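Side-chain contacts in hypothetical protein (Vibrio cholerae, PDB 1XPJ), which is of unknown function but carries a haloacid dehalogenase-like fold, so it is probably a hydrolase, with a possible part in capsular polysaccharide biosynthesis: residues K2-D7 / E31-Y36; R100-S105 / E113-L118; G10-A15 / E71-H76; G59-H64 / I83-P88. All blocks are in the same frame, centred on the assembly; numbering follows the deposited sequence.

Contact 1. Residues K2-D7 / E31-Y36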
# COMPACT_ATOMS: atom_id res chain seq x y z
N LYS A 2 -6.02 -20.91 2.06
CA LYS A 2 -7.32 -20.37 2.41
C LYS A 2 -7.17 -19.40 3.57
O LYS A 2 -6.49 -19.70 4.55
CB LYS A 2 -8.35 -21.48 2.71
CG LYS A 2 -7.90 -22.51 3.75
CD LYS A 2 -9.01 -23.50 4.07
CE LYS A 2 -8.61 -24.92 3.72
NZ LYS A 2 -8.26 -25.72 4.92
N LYS A 3 -7.78 -18.23 3.42
CA LYS A 3 -7.68 -17.14 4.38
C LYS A 3 -9.06 -16.61 4.78
O LYS A 3 -9.97 -16.50 3.95
CB LYS A 3 -6.87 -15.97 3.79
CG LYS A 3 -5.36 -16.18 3.67
CD LYS A 3 -4.64 -14.84 3.48
CE LYS A 3 -3.88 -14.76 2.17
NZ LYS A 3 -2.50 -14.22 2.33
N LEU A 4 -9.20 -16.26 6.06
CA LEU A 4 -10.25 -15.38 6.48
C LEU A 4 -9.65 -13.99 6.56
O LEU A 4 -8.59 -13.79 7.17
CB LEU A 4 -10.83 -15.78 7.83
CG LEU A 4 -11.45 -17.17 7.97
CD1 LEU A 4 -12.06 -17.35 9.35
CD2 LEU A 4 -12.48 -17.44 6.84
N ILE A 5 -10.33 -13.04 5.91
CA ILE A 5 -10.01 -11.64 6.03
C ILE A 5 -11.04 -11.02 6.98
O ILE A 5 -12.24 -10.91 6.66
CB ILE A 5 -10.00 -10.97 4.63
CG1 ILE A 5 -9.24 -11.84 3.62
CG2 ILE A 5 -9.41 -9.54 4.69
CD1 ILE A 5 -7.78 -12.12 3.98
N VAL A 6 -10.56 -10.61 8.16
CA VAL A 6 -11.42 -10.25 9.28
C VAL A 6 -11.25 -8.79 9.68
O VAL A 6 -10.14 -8.35 10.04
CB VAL A 6 -11.12 -11.11 10.52
CG1 VAL A 6 -12.18 -10.90 11.60
CG2 VAL A 6 -10.97 -12.59 10.14
N ASP A 7 -12.36 -8.05 9.63
CA ASP A 7 -12.40 -6.68 10.11
C ASP A 7 -12.20 -6.68 11.63
O ASP A 7 -12.33 -7.73 12.28
CB ASP A 7 -13.76 -6.09 9.73
CG ASP A 7 -13.87 -4.60 9.97
OD1 ASP A 7 -12.90 -3.86 9.72
OD2 ASP A 7 -14.92 -4.07 10.39
N GLU A 31 -14.18 -17.06 19.14
CA GLU A 31 -14.19 -18.52 19.30
C GLU A 31 -14.36 -19.23 17.95
O GLU A 31 -13.73 -20.26 17.68
CB GLU A 31 -15.29 -18.94 20.29
CG GLU A 31 -15.30 -20.43 20.65
CD GLU A 31 -14.03 -20.92 21.37
OE1 GLU A 31 -13.37 -20.11 22.06
OE2 GLU A 31 -13.70 -22.11 21.24
N GLN A 32 -15.20 -18.65 17.09
CA GLN A 32 -15.35 -19.20 15.75
C GLN A 32 -14.05 -19.08 14.92
O GLN A 32 -13.71 -19.99 14.17
CB GLN A 32 -16.57 -18.59 15.04
CG GLN A 32 -16.99 -19.36 13.79
CD GLN A 32 -17.85 -20.58 14.07
OE1 GLN A 32 -17.45 -21.47 14.81
NE2 GLN A 32 -19.04 -20.61 13.48
N LEU A 33 -13.31 -17.98 15.10
CA LEU A 33 -12.00 -17.82 14.47
C LEU A 33 -11.05 -18.96 14.86
O LEU A 33 -10.29 -19.46 14.03
CB LEU A 33 -11.37 -16.46 14.83
CG LEU A 33 -10.75 -15.54 13.79
CD1 LEU A 33 -11.61 -15.48 12.54
CD2 LEU A 33 -10.58 -14.15 14.38
N ARG A 34 -11.10 -19.36 16.13
CA ARG A 34 -10.28 -20.47 16.64
C ARG A 34 -10.61 -21.81 15.94
O ARG A 34 -9.70 -22.60 15.62
CB ARG A 34 -10.47 -20.63 18.16
CG ARG A 34 -9.83 -19.53 19.00
CD ARG A 34 -9.43 -19.98 20.39
NE ARG A 34 -9.06 -18.84 21.24
CZ ARG A 34 -9.88 -18.24 22.10
NH1 ARG A 34 -11.14 -18.65 22.24
NH2 ARG A 34 -9.45 -17.22 22.82
N GLU A 35 -11.90 -22.07 15.72
CA GLU A 35 -12.34 -23.30 15.06
C GLU A 35 -11.88 -23.34 13.60
O GLU A 35 -11.46 -24.39 13.11
CB GLU A 35 -13.86 -23.46 15.14
CG GLU A 35 -14.39 -23.60 16.55
CD GLU A 35 -15.13 -24.90 16.79
OE1 GLU A 35 -16.16 -24.87 17.49
OE2 GLU A 35 -14.68 -25.96 16.28
N TYR A 36 -11.97 -22.20 12.92
CA TYR A 36 -11.49 -22.09 11.55
C TYR A 36 -9.96 -22.21 11.45
O TYR A 36 -9.45 -22.83 10.51
CB TYR A 36 -11.97 -20.80 10.88
CG TYR A 36 -13.37 -20.91 10.32
CD1 TYR A 36 -14.49 -20.87 11.17
CD2 TYR A 36 -13.59 -21.04 8.95
CE1 TYR A 36 -15.77 -20.97 10.67
CE2 TYR A 36 -14.88 -21.14 8.44
CZ TYR A 36 -15.97 -21.10 9.31
OH TYR A 36 -17.24 -21.20 8.83

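Contact 2. Residues R100-S105 / E113-L118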
# COMPACT_ATOMS: atom_id res chain seq x y z
N ARG A 100 -18.23 -12.60 -1.56
CA ARG A 100 -17.69 -13.48 -0.52
C ARG A 100 -17.71 -12.84 0.87
O ARG A 100 -16.88 -13.16 1.71
CB ARG A 100 -16.24 -13.91 -0.83
CG ARG A 100 -16.02 -14.62 -2.16
CD ARG A 100 -16.80 -15.91 -2.36
NE ARG A 100 -16.59 -16.86 -1.27
CZ ARG A 100 -15.79 -17.92 -1.33
NH1 ARG A 100 -15.09 -18.17 -2.43
NH2 ARG A 100 -15.68 -18.73 -0.28
N ALA A 101 -18.65 -11.94 1.13
CA ALA A 101 -18.66 -11.31 2.44
C ALA A 101 -19.73 -11.89 3.34
O ALA A 101 -20.86 -12.09 2.91
CB ALA A 101 -18.83 -9.84 2.32
N VAL A 102 -19.37 -12.17 4.59
CA VAL A 102 -20.35 -12.47 5.62
C VAL A 102 -20.25 -11.50 6.79
O VAL A 102 -19.17 -11.01 7.13
CB VAL A 102 -20.28 -13.95 6.15
CG1 VAL A 102 -20.34 -14.95 4.98
CG2 VAL A 102 -19.06 -14.18 7.04
N ARG A 103 -21.40 -11.21 7.39
CA ARG A 103 -21.44 -10.40 8.60
C ARG A 103 -21.06 -11.25 9.82
O ARG A 103 -21.27 -12.47 9.81
CB ARG A 103 -22.81 -9.74 8.74
CG ARG A 103 -23.15 -8.83 7.54
CD ARG A 103 -24.53 -8.13 7.64
NE ARG A 103 -25.64 -9.01 7.29
CZ ARG A 103 -25.95 -9.39 6.06
NH1 ARG A 103 -25.23 -8.98 5.02
NH2 ARG A 103 -26.99 -10.20 5.85
N PRO A 104 -20.51 -10.64 10.88
CA PRO A 104 -20.01 -11.41 12.03
C PRO A 104 -21.10 -12.25 12.70
O PRO A 104 -20.75 -13.29 13.26
CB PRO A 104 -19.43 -10.34 12.98
CG PRO A 104 -19.30 -9.11 12.16
CD PRO A 104 -20.33 -9.19 11.08
N SER A 105 -22.36 -11.84 12.63
CA SER A 105 -23.45 -12.65 13.18
C SER A 105 -23.72 -13.89 12.34
O SER A 105 -24.03 -14.94 12.88
CB SER A 105 -24.76 -11.86 13.36
OG SER A 105 -25.27 -11.44 12.10
N GLU A 113 -20.24 -25.46 5.59
CA GLU A 113 -21.20 -25.88 4.57
C GLU A 113 -22.24 -24.78 4.33
O GLU A 113 -22.50 -24.41 3.19
CB GLU A 113 -21.88 -27.20 4.95
CG GLU A 113 -22.67 -27.88 3.83
CD GLU A 113 -23.43 -29.13 4.29
OE1 GLU A 113 -22.88 -29.94 5.08
OE2 GLU A 113 -24.59 -29.33 3.84
N GLU A 114 -22.80 -24.26 5.42
CA GLU A 114 -23.78 -23.18 5.37
C GLU A 114 -23.25 -21.88 4.77
O GLU A 114 -23.96 -21.21 4.03
CB GLU A 114 -24.35 -22.90 6.77
CG GLU A 114 -25.43 -23.88 7.22
CD GLU A 114 -25.69 -23.80 8.72
OE1 GLU A 114 -25.63 -24.86 9.38
OE2 GLU A 114 -25.98 -22.69 9.23
N ILE A 115 -22.00 -21.51 5.10
CA ILE A 115 -21.38 -20.31 4.54
C ILE A 115 -21.21 -20.50 3.03
O ILE A 115 -21.51 -19.61 2.23
CB ILE A 115 -20.00 -20.00 5.20
CG1 ILE A 115 -20.12 -19.81 6.72
CG2 ILE A 115 -19.34 -18.78 4.56
CD1 ILE A 115 -20.81 -18.54 7.16
N HIS A 116 -20.71 -21.68 2.66
CA HIS A 116 -20.51 -22.07 1.27
C HIS A 116 -21.80 -21.94 0.47
O HIS A 116 -21.76 -21.55 -0.69
CB HIS A 116 -19.98 -23.50 1.19
CG HIS A 116 -18.48 -23.59 1.15
ND1 HIS A 116 -17.80 -24.79 1.10
CD2 HIS A 116 -17.53 -22.62 1.15
CE1 HIS A 116 -16.50 -24.57 1.07
NE2 HIS A 116 -16.31 -23.26 1.10
N GLN A 117 -22.93 -22.26 1.11
CA GLN A 117 -24.26 -22.18 0.48
C GLN A 117 -24.70 -20.76 0.18
O GLN A 117 -25.31 -20.52 -0.86
CB GLN A 117 -25.33 -22.90 1.32
CG GLN A 117 -25.50 -24.39 0.99
CD GLN A 117 -25.83 -25.24 2.22
OE1 GLN A 117 -26.39 -24.74 3.20
NE2 GLN A 117 -25.49 -26.52 2.16
N LEU A 118 -24.41 -19.82 1.10
CA LEU A 118 -24.71 -18.40 0.89
C LEU A 118 -24.04 -17.92 -0.39
O LEU A 118 -24.63 -17.19 -1.17
CB LEU A 118 -24.17 -17.53 2.04
CG LEU A 118 -24.94 -17.33 3.35
CD1 LEU A 118 -24.15 -16.39 4.26
CD2 LEU A 118 -26.39 -16.83 3.12

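Contact 3. Residues G10-A15 / E71-H76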
# COMPACT_ATOMS: atom_id res chain seq x y z
N GLY A 10 -16.15 -3.80 15.53
CA GLY A 10 -17.50 -4.21 15.24
C GLY A 10 -17.62 -5.68 14.86
O GLY A 10 -18.72 -6.24 14.88
N THR A 11 -16.49 -6.30 14.52
CA THR A 11 -16.47 -7.71 14.14
C THR A 11 -15.85 -8.51 15.27
O THR A 11 -16.44 -9.46 15.75
CB THR A 11 -15.65 -7.92 12.84
OG1 THR A 11 -16.41 -7.42 11.74
CG2 THR A 11 -15.48 -9.41 12.51
N LEU A 12 -14.64 -8.11 15.67
CA LEU A 12 -13.99 -8.73 16.82
C LEU A 12 -14.29 -7.96 18.12
O LEU A 12 -14.05 -8.48 19.21
CB LEU A 12 -12.49 -8.85 16.58
CG LEU A 12 -11.95 -10.13 15.94
CD1 LEU A 12 -13.01 -10.92 15.18
CD2 LEU A 12 -10.76 -9.84 15.03
N THR A 13 -14.83 -6.74 17.99
CA THR A 13 -15.14 -5.88 19.14
C THR A 13 -16.62 -5.48 19.18
O THR A 13 -17.29 -5.45 18.14
CB THR A 13 -14.22 -4.59 19.20
OG1 THR A 13 -14.80 -3.54 18.41
CG2 THR A 13 -12.84 -4.81 18.57
N GLN A 14 -17.11 -5.18 20.38
CA GLN A 14 -18.47 -4.73 20.58
C GLN A 14 -18.61 -3.23 20.34
O GLN A 14 -19.71 -2.67 20.47
CB GLN A 14 -18.94 -5.07 22.00
CG GLN A 14 -19.03 -6.56 22.27
CD GLN A 14 -19.52 -6.90 23.66
OE1 GLN A 14 -20.18 -6.09 24.31
NE2 GLN A 14 -19.21 -8.10 24.11
N ALA A 15 -17.49 -2.58 20.03
CA ALA A 15 -17.46 -1.15 19.77
C ALA A 15 -18.18 -0.31 20.82
O ALA A 15 -18.87 0.64 20.48
CB ALA A 15 -18.02 -0.84 18.37
N GLU A 71 -1.46 -5.64 21.03
CA GLU A 71 -1.67 -5.78 22.46
C GLU A 71 -3.08 -6.30 22.78
O GLU A 71 -3.23 -7.20 23.52
CB GLU A 71 -1.41 -4.43 23.17
CG GLU A 71 -1.57 -4.52 24.68
CD GLU A 71 -1.54 -3.15 25.35
OE1 GLU A 71 -2.54 -2.41 25.24
OE2 GLU A 71 -0.51 -2.84 26.00
N TRP A 72 -4.10 -5.71 22.16
CA TRP A 72 -5.48 -6.11 22.38
C TRP A 72 -5.76 -7.53 21.87
O TRP A 72 -6.40 -8.33 22.57
CB TRP A 72 -6.44 -5.11 21.74
CG TRP A 72 -7.87 -5.33 22.09
CD1 TRP A 72 -8.56 -4.74 23.13
CD2 TRP A 72 -8.81 -6.20 21.43
NE1 TRP A 72 -9.87 -5.18 23.14
CE2 TRP A 72 -10.05 -6.08 22.11
CE3 TRP A 72 -8.73 -7.05 20.31
CZ2 TRP A 72 -11.20 -6.78 21.71
CZ3 TRP A 72 -9.88 -7.75 19.92
CH2 TRP A 72 -11.09 -7.61 20.61
N LEU A 73 -5.28 -7.84 20.67
CA LEU A 73 -5.42 -9.17 20.11
C LEU A 73 -4.79 -10.22 21.04
O LEU A 73 -5.44 -11.21 21.37
CB LEU A 73 -4.86 -9.25 18.67
CG LEU A 73 -5.61 -8.44 17.60
CD1 LEU A 73 -4.74 -8.18 16.39
CD2 LEU A 73 -6.88 -9.14 17.15
N ASP A 74 -3.55 -9.97 21.48
CA ASP A 74 -2.87 -10.85 22.44
C ASP A 74 -3.60 -11.04 23.77
O ASP A 74 -3.73 -12.17 24.27
CB ASP A 74 -1.44 -10.35 22.73
CG ASP A 74 -0.54 -10.40 21.50
OD1 ASP A 74 -0.89 -11.12 20.54
OD2 ASP A 74 0.53 -9.76 21.41
N LYS A 75 -4.07 -9.93 24.34
CA LYS A 75 -4.82 -9.93 25.59
C LYS A 75 -6.02 -10.87 25.51
O LYS A 75 -6.30 -11.62 26.45
CB LYS A 75 -5.28 -8.50 25.91
CG LYS A 75 -5.51 -8.24 27.39
CD LYS A 75 -6.97 -7.90 27.67
CE LYS A 75 -7.10 -6.53 28.33
NZ LYS A 75 -7.71 -6.62 29.68
N HIS A 76 -6.70 -10.85 24.37
CA HIS A 76 -7.95 -11.58 24.21
C HIS A 76 -7.81 -12.92 23.49
O HIS A 76 -8.81 -13.56 23.16
CB HIS A 76 -8.99 -10.67 23.57
CG HIS A 76 -9.36 -9.52 24.44
ND1 HIS A 76 -10.02 -9.69 25.64
CD2 HIS A 76 -9.13 -8.19 24.33
CE1 HIS A 76 -10.20 -8.51 26.22
NE2 HIS A 76 -9.66 -7.59 25.44

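Contact 4. Residues G59-H64 / I83-P88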
# COMPACT_ATOMS: atom_id res chain seq x y z
N GLY A 59 1.67 6.07 7.76
CA GLY A 59 2.89 6.40 8.48
C GLY A 59 2.65 6.65 9.96
O GLY A 59 3.44 6.20 10.80
N LYS A 60 1.57 7.37 10.28
CA LYS A 60 1.13 7.61 11.66
C LYS A 60 0.41 6.39 12.25
O LYS A 60 0.64 6.03 13.40
CB LYS A 60 0.20 8.81 11.72
CG LYS A 60 0.90 10.14 11.99
CD LYS A 60 0.30 11.27 11.17
CE LYS A 60 0.49 12.64 11.85
NZ LYS A 60 1.92 13.01 12.06
N ILE A 61 -0.45 5.75 11.46
CA ILE A 61 -1.16 4.54 11.88
C ILE A 61 -0.19 3.45 12.35
O ILE A 61 -0.42 2.82 13.38
CB ILE A 61 -2.12 4.05 10.76
CG1 ILE A 61 -3.25 5.06 10.55
CG2 ILE A 61 -2.72 2.68 11.09
CD1 ILE A 61 -4.12 4.78 9.34
N ASN A 62 0.91 3.27 11.61
CA ASN A 62 1.98 2.34 12.00
C ASN A 62 2.56 2.63 13.40
O ASN A 62 3.01 1.71 14.10
CB ASN A 62 3.12 2.34 10.96
CG ASN A 62 2.76 1.57 9.68
OD1 ASN A 62 1.78 0.83 9.63
ND2 ASN A 62 3.57 1.76 8.64
N ILE A 63 2.54 3.90 13.81
CA ILE A 63 3.14 4.31 15.09
C ILE A 63 2.14 4.22 16.22
O ILE A 63 2.44 3.67 17.28
CB ILE A 63 3.69 5.78 15.05
CG1 ILE A 63 4.81 5.94 14.02
CG2 ILE A 63 4.20 6.21 16.44
CD1 ILE A 63 5.19 7.41 13.80
N HIS A 64 0.96 4.79 16.01
CA HIS A 64 0.03 5.01 17.11
C HIS A 64 -1.03 3.94 17.23
O HIS A 64 -1.54 3.70 18.32
CB HIS A 64 -0.63 6.38 16.95
CG HIS A 64 0.32 7.53 17.09
ND1 HIS A 64 0.56 8.43 16.08
CD2 HIS A 64 1.11 7.90 18.13
CE1 HIS A 64 1.44 9.33 16.49
NE2 HIS A 64 1.80 9.03 17.73
N ILE A 83 -1.53 -8.93 10.22
CA ILE A 83 -2.30 -7.72 10.44
C ILE A 83 -2.04 -6.74 9.29
O ILE A 83 -0.89 -6.55 8.88
CB ILE A 83 -1.98 -7.04 11.78
CG1 ILE A 83 -2.01 -8.04 12.93
CG2 ILE A 83 -2.97 -5.92 12.03
CD1 ILE A 83 -1.47 -7.46 14.24
N LEU A 84 -3.11 -6.13 8.79
CA LEU A 84 -3.07 -5.23 7.66
C LEU A 84 -3.83 -3.97 8.08
O LEU A 84 -4.99 -4.06 8.46
CB LEU A 84 -3.75 -5.88 6.45
CG LEU A 84 -3.10 -7.08 5.71
CD1 LEU A 84 -3.94 -7.44 4.49
CD2 LEU A 84 -1.65 -6.80 5.27
N VAL A 85 -3.17 -2.82 8.02
CA VAL A 85 -3.83 -1.56 8.33
C VAL A 85 -3.99 -0.82 7.01
O VAL A 85 -3.49 -1.28 6.00
CB VAL A 85 -3.03 -0.73 9.36
CG1 VAL A 85 -3.18 -1.30 10.74
CG2 VAL A 85 -1.54 -0.62 8.97
N GLY A 86 -4.70 0.31 7.02
CA GLY A 86 -4.84 1.12 5.82
C GLY A 86 -5.98 0.70 4.90
O GLY A 86 -6.04 1.10 3.73
N LYS A 87 -6.89 -0.12 5.42
CA LYS A 87 -8.13 -0.46 4.72
C LYS A 87 -8.86 0.85 4.42
O LYS A 87 -8.88 1.75 5.26
CB LYS A 87 -8.99 -1.33 5.63
CG LYS A 87 -10.09 -2.11 4.93
CD LYS A 87 -11.20 -2.48 5.91
CE LYS A 87 -12.25 -3.35 5.26
NZ LYS A 87 -13.08 -4.02 6.30
N PRO A 88 -9.46 0.95 3.23
CA PRO A 88 -10.30 2.10 2.87
C PRO A 88 -11.42 2.31 3.90
O PRO A 88 -12.12 1.35 4.23
CB PRO A 88 -10.91 1.70 1.52
CG PRO A 88 -9.98 0.68 0.98
CD PRO A 88 -9.40 -0.04 2.14

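Contact 1. Residues K2-D7 / E31-Y36
The first beta-alpha-beta unit of this haloacid dehalogenase-like fold, in which strand 3-6 passes through helix 27-38 to strand 42-47, closes where L4 and V6 meet L33 and Y36. It is a compact example of how a helix is seated on a parallel sheet. The short axes of the strand and helix segments come within 10.7 Å and run nearly antiparallel, at 161°, as expected when the helix returns the chain for the next parallel strand. Alternation along the strand selects L4 and V6 for this layer, and both send their CB toward the helix.

The interface is purely apolar. L4 CD1 makes two of the three residue contacts. It touches L33 CD1 at 3.7 Å, and it lies 3.8 Å from Y36 CB and 4.0 Å from Y36 CD2, at the root of the aromatic side chain and oblique to the ring. L4 and Y36 cross at about a right angle, whereas L4 and L33 slide past one another in opposite directions. L33 was modelled in two conformers, and in the one described its first torsion is not well staggered, so its individual distances deserve caution.

F107 and F41 cover more of this cluster, F41 meeting the Y36 ring edge-to-face. At the end of the strand, D7 begins a sequence pattern consistent with the DxDx(T/V) motif of the superfamily. In V6, CG1 is anti to the backbone N (chi1 -170°), which turns the other methyl to the helix, and V6 CG2 rests 3.8 Å from L33 CD1.

Contact 2. Residues R100-S105 / E113-L118
No flat group intervenes where V102 packs on I115 and L118; the two that come near, the guanidinium of R100 and the imidazole of H116, border the aliphatic contact. R100 was modelled in two conformers; in the one described, its NH2 approaches the CD2 and NE2 side of the imidazole rather than its middle, remaining 4.8 Å from H116 NE2, and the two planes are turned steeply against each other. Whether H116 is charged is unknown, and the groups are not bonded. R100 instead uses NH1 for a hydrogen bond to the carbonyl of H92 of the second subunit.

Inside this border a single valine methyl serves two helix residues, an instance of one small side chain touching two residues on the same side of a helix. V102 CG1 is 4.0 Å from I115 CG2 and 4.1 Å from L118 CD1, normal van der Waals distances. With CG1 anti to the carbonyl carbon (chi1 -53°), it reaches both partners, which are three residues apart in the helix. The valine crosses I115 at about a right angle and meets L118 at a slant.

The contact joins the short strand 101-102 to helix 112-120. The strand pairs in parallel with a strand of the second subunit, continuing the sheet across the interface, and at R103, the N-cap, the chain turns into helix 104-109. Helix 112-120 then folds back over V102, whose other neighbours are F107 of helix 104-109 and F119 farther along 112-120, while I115 reaches across to Y36 of helix 27-38.

Contact 3. Residues G10-A15 / E71-H76
The loop after strand 3-6, which by its sequence pattern would border the active site of a haloacid dehalogenase-like enzyme, is backed by helix 66-75 where L12 and T13 meet W72. The indole presents the outer rim of its six-membered ring. L12 O lies at that edge, close to the ring plane, with W72 CH2 at 3.4 Å. T13 CG2 approaches obliquely, 3.9 Å from W72 CH2. Because CG of the tryptophan is anti to the backbone N (chi1 -171°), the ring extends from the helix to the loop, and its NE1 finds a hydrogen-bond acceptor in the carbonyl of V23.

The face of the indole is used as well. H76, just past the helix end, lays its CD2 3.2 Å above the W72 ring plane, offset toward the rim.

T13 also shapes the loop through an ST turn: its OG1 accepts from A15 N at 3.3 Å (140°). A second donor, G10 N, reaches T13 OG1 at 3.2 Å and more directly, at 161°. Two backbone bonds thus fix the hydroxyl, while the methyl of the same residue packs obliquely against the indole. L12 was modelled in two conformers; in the one described, its CD2 only grazes L73 CD2 at 4.5 Å, while its side chain also packs on V6, V29 and L33.

Contact 4. Residues G59-H64 / I83-P88
I61 and V85 slide past each other in opposite directions where helix 58-64 meets the C-terminal end of strand 82-85. The strand is part of the parallel sheet, outermost within this chain, and the helix lies in the crossover that leads to it from strand 42-47, a connection that also includes helix 66-75. The contact shows how a beta-branched pair can pack through very few atoms.

A single methyl of the isoleucine does the touching. I61 CG2 sits against the branch point of the valine, 3.8 Å from V85 CB, and is nearly as close to both methyls, at 4.0 Å from V85 CG1 and 4.1 Å from V85 CG2. It therefore rests over the fork instead of beside one prong. The I61 side chain also packs on M51 and Y54, and V85 is flanked by L66 and T47.

N62 meets the valine obliquely from the next position on the helix. Its CB does not point straight at the strand, but with CG anti to the carbonyl carbon (chi1 -75°) the amide swings nearer, and N62 OD1 lies 3.7 Å from V85 CG2, a polar atom against a methyl. The other end of the amide has a stronger partner: N62 ND2 donates to the carbonyl O of I83 of the third subunit, and the reciprocal bond is also made, so this helix turn takes part in the assembly too. The last turn of the helix is tight, since K60 O accepts from both I63 N and H64 N, each at 2.9 Å.

How the contacts relate
Contacts 1 and 3 lie nearer the centre of the chain than contacts 2 and 4, yet most touching residues in all four are buried. Contacts 1 and 4 each set a helix on a strand of the same sheet, on opposite sides of the chain's centre; in the K87 conformer described, its NZ forms a weak, long ion pair with D7 OD1 (3.4 Å) and a salt bridge to D98 of the second subunit. Contacts 1 and 2 are apolar, contact 1 including the root of the Y36 ring; Y36 OH and I115 CG1 link the two. Contact 3 adds an indole edge and a loop carbonyl, contact 4 an amide committed to the third subunit. L73 and I83 join contacts 3 and 4.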